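Xyloglucan-specific endo-beta-1,4-glucanase BoGH5A (Bacteroides ovatus, PDB 3ZMR) cleaves internal beta-1,4-glucosidic linkages in the xyloglucan backbone with retention of anomeric configuration, releasing xyloglucan oligosaccharides. Local coordinates at residues Asp169-Pro174 with Leu209-Asn214. Numbering follows the deposited sequence.
Sequences DVVRIP and LYVIIN
Val170 crosses Ile212 and Tyr210 on the same face of the sheet, its CG1 meeting the Ile212 CD1 methyl at 3.9 Å while its CG2 rests against Tyr210 CB. The Tyr210 ring turns its edge to the carbonyl of Asp169, with CD2 3.5 Å from Asp169 O; the same oxygen accepts the Tyr210 backbone N-H. On the other face, Val171 CG1 touches both Leu209 CD1 and Val211 CG2, and Ile173, its chain extended (chi2 179°), reaches back with CD1 to Val211 CG1. Helix 115-122 packs against Val170 and the Tyr210 ring, whose OH bonds to Arg111, while helix 191-206, part of the beta-alpha-beta crossover linking the two strands, covers Val171, Val211 and Ile213. These are the second and third strands of the eight-stranded TIM barrel of family 5 glycosidases, parallel and 4.7 Å apart at their axes. Their N-H groups alternate as donors, Tyr210 to Asp169 O, Val171 to Tyr210 O, Ile212 to Val171 O and Ile173 to Ile212 O, the last at 2.8 Å from N to O. At the C-terminal ends the contact turns polar. Arg172 is extended from CG to NE, CG anti to the backbone N (chi1 178°), which carries its guanidinium into the active site: NH1 makes a salt bridge to Glu395, the inferred nucleophile, and a hydrogen bond to Asn127, NE a salt bridge to Glu334, and NH2 a hydrogen bond to substrate-binding Asn261. NH2 and Asn214 ND2, both donors, do not bond directly; one water accepts from each, lying in the guanidinium plane 2.9 Å from NH2, and the two flat groups are turned 79° apart. Asn214 OD1 sits 3.3 Å from Pro174 CA and accepts from Val175 N, while ND2 also bonds to substrate-binding His216. Replacing Asn214 by alanine removes both amide heteroatoms and is likely to leave Val175 N and His216 ND1 without these partners and the water with one fewer anchor.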
loop_
_atom_site.group_PDB
_atom_site.type_symbol
_atom_site.label_atom_id
_atom_site.label_comp_id
_atom_site.label_asym_id
_atom_site.label_seq_id
_atom_site.Cartn_x
_atom_site.Cartn_y
_atom_site.Cartn_z
ATOM N N ASP A 169 -13.814 -12.879 6.136
ATOM C CA ASP A 169 -14.056 -12.908 4.700
ATOM C C ASP A 169 -12.852 -12.600 3.808
ATOM O O ASP A 169 -12.949 -12.709 2.592
ATOM C CB ASP A 169 -15.238 -12.027 4.352
ATOM C CG ASP A 169 -16.559 -12.611 4.883
ATOM O OD1 ASP A 169 -16.825 -13.853 4.762
ATOM O OD2 ASP A 169 -17.313 -11.846 5.455
ATOM N N VAL A 170 -11.730 -12.216 4.423
ATOM C CA VAL A 170 -10.495 -11.848 3.701
ATOM C C VAL A 170 -9.295 -12.512 4.352
ATOM O O VAL A 170 -9.199 -12.546 5.576
ATOM C CB VAL A 170 -10.216 -10.317 3.761
ATOM C CG1 VAL A 170 -8.986 -9.935 2.934
ATOM C CG2 VAL A 170 -11.405 -9.513 3.331
ATOM N N VAL A 171 -8.371 -12.981 3.541
ATOM C CA VAL A 171 -7.060 -13.419 4.040
ATOM C C VAL A 171 -5.976 -12.658 3.275
ATOM O O VAL A 171 -6.040 -12.535 2.040
ATOM C CB VAL A 171 -6.855 -14.948 3.966
ATOM C CG1 VAL A 171 -6.911 -15.502 2.546
ATOM C CG2 VAL A 171 -5.569 -15.364 4.654
ATOM N N ARG A 172 -5.032 -12.081 4.014
ATOM C CA ARG A 172 -3.800 -11.544 3.438
ATOM C C ARG A 172 -2.711 -12.591 3.599
ATOM O O ARG A 172 -2.514 -13.144 4.694
ATOM C CB ARG A 172 -3.413 -10.238 4.143
ATOM C CG ARG A 172 -2.115 -9.599 3.662
ATOM C CD ARG A 172 -1.976 -8.212 4.221
ATOM N NE ARG A 172 -0.771 -7.468 3.886
ATOM C CZ ARG A 172 0.318 -7.393 4.657
ATOM N NH1 ARG A 172 0.439 -8.117 5.758
ATOM N NH2 ARG A 172 1.313 -6.577 4.335
ATOM N N ILE A 173 -2.070 -12.905 2.474
ATOM C CA ILE A 173 -0.999 -13.891 2.352
ATOM C C ILE A 173 0.269 -13.134 1.975
ATOM O O ILE A 173 0.502 -12.854 0.792
ATOM C CB ILE A 173 -1.329 -14.983 1.323
ATOM C CG1 ILE A 173 -2.666 -15.646 1.636
ATOM C CG2 ILE A 173 -0.210 -16.016 1.248
ATOM C CD1 ILE A 173 -3.098 -16.733 0.661
ATOM N N PRO A 174 1.100 -12.757 2.962
ATOM C CA PRO A 174 2.414 -12.210 2.634
ATOM C C PRO A 174 3.234 -13.251 1.849
ATOM O O PRO A 174 3.158 -14.461 2.158
ATOM C CB PRO A 174 3.034 -11.973 4.025
ATOM C CG PRO A 174 1.884 -11.766 4.923
ATOM C CD PRO A 174 0.862 -12.722 4.426
ATOM N N LEU A 209 -13.006 -17.086 0.381
ATOM C CA LEU A 209 -12.359 -15.860 0.871
ATOM C C LEU A 209 -11.919 -14.893 -0.237
ATOM O O LEU A 209 -11.557 -15.319 -1.339
ATOM C CB LEU A 209 -11.124 -16.262 1.674
ATOM C CG LEU A 209 -11.393 -17.105 2.925
ATOM C CD1 LEU A 209 -10.087 -17.714 3.407
ATOM C CD2 LEU A 209 -12.027 -16.222 4.011
ATOM N N TYR A 210 -11.921 -13.595 0.069
ATOM C CA TYR A 210 -11.058 -12.647 -0.640
ATOM C C TYR A 210 -9.626 -12.943 -0.280
ATOM O O TYR A 210 -9.331 -13.277 0.871
ATOM C CB TYR A 210 -11.396 -11.198 -0.294
ATOM C CG TYR A 210 -12.695 -10.687 -0.886
ATOM C CD1 TYR A 210 -12.715 -10.058 -2.113
ATOM C CD2 TYR A 210 -13.887 -10.790 -0.182
ATOM C CE1 TYR A 210 -13.887 -9.565 -2.652
ATOM C CE2 TYR A 210 -15.067 -10.331 -0.724
ATOM C CZ TYR A 210 -15.055 -9.725 -1.978
ATOM O OH TYR A 210 -16.227 -9.238 -2.525
ATOM N N VAL A 211 -8.722 -12.782 -1.250
ATOM C CA VAL A 211 -7.303 -13.087 -1.065
ATOM C C VAL A 211 -6.466 -11.900 -1.507
ATOM O O VAL A 211 -6.693 -11.374 -2.591
ATOM C CB VAL A 211 -6.867 -14.346 -1.823
ATOM C CG1 VAL A 211 -5.378 -14.586 -1.649
ATOM C CG2 VAL A 211 -7.721 -15.543 -1.353
ATOM N N ILE A 212 -5.530 -11.479 -0.676
ATOM C CA ILE A 212 -4.540 -10.479 -0.983
ATOM C C ILE A 212 -3.152 -11.128 -0.988
ATOM O O ILE A 212 -2.775 -11.772 0.010
ATOM C CB ILE A 212 -4.548 -9.334 0.050
ATOM C CG1 ILE A 212 -5.881 -8.589 0.101
ATOM C CG2 ILE A 212 -3.408 -8.362 -0.224
ATOM C CD1 ILE A 212 -6.117 -7.810 1.382
ATOM N N ILE A 213 -2.403 -11.009 -2.078
ATOM C CA ILE A 213 -0.983 -11.413 -2.120
ATOM C C ILE A 213 -0.115 -10.179 -2.316
ATOM O O ILE A 213 -0.516 -9.234 -3.008
ATOM C CB ILE A 213 -0.683 -12.468 -3.196
ATOM C CG1 ILE A 213 -1.074 -11.996 -4.597
ATOM C CG2 ILE A 213 -1.366 -13.780 -2.830
ATOM C CD1 ILE A 213 -0.653 -12.953 -5.695
ATOM N N ASN A 214 1.066 -10.173 -1.727
ATOM C CA ASN A 214 1.996 -9.068 -1.852
ATOM C C ASN A 214 3.393 -9.552 -2.237
ATOM O O ASN A 214 3.606 -10.729 -2.540
ATOM C CB ASN A 214 1.996 -8.205 -0.598
ATOM C CG ASN A 214 2.802 -8.792 0.544
ATOM O OD1 ASN A 214 3.349 -9.896 0.452
ATOM N ND2 ASN A 214 2.813 -8.092 1.656
HETATM O O HOH W 1 1.179 -5.392 1.691
#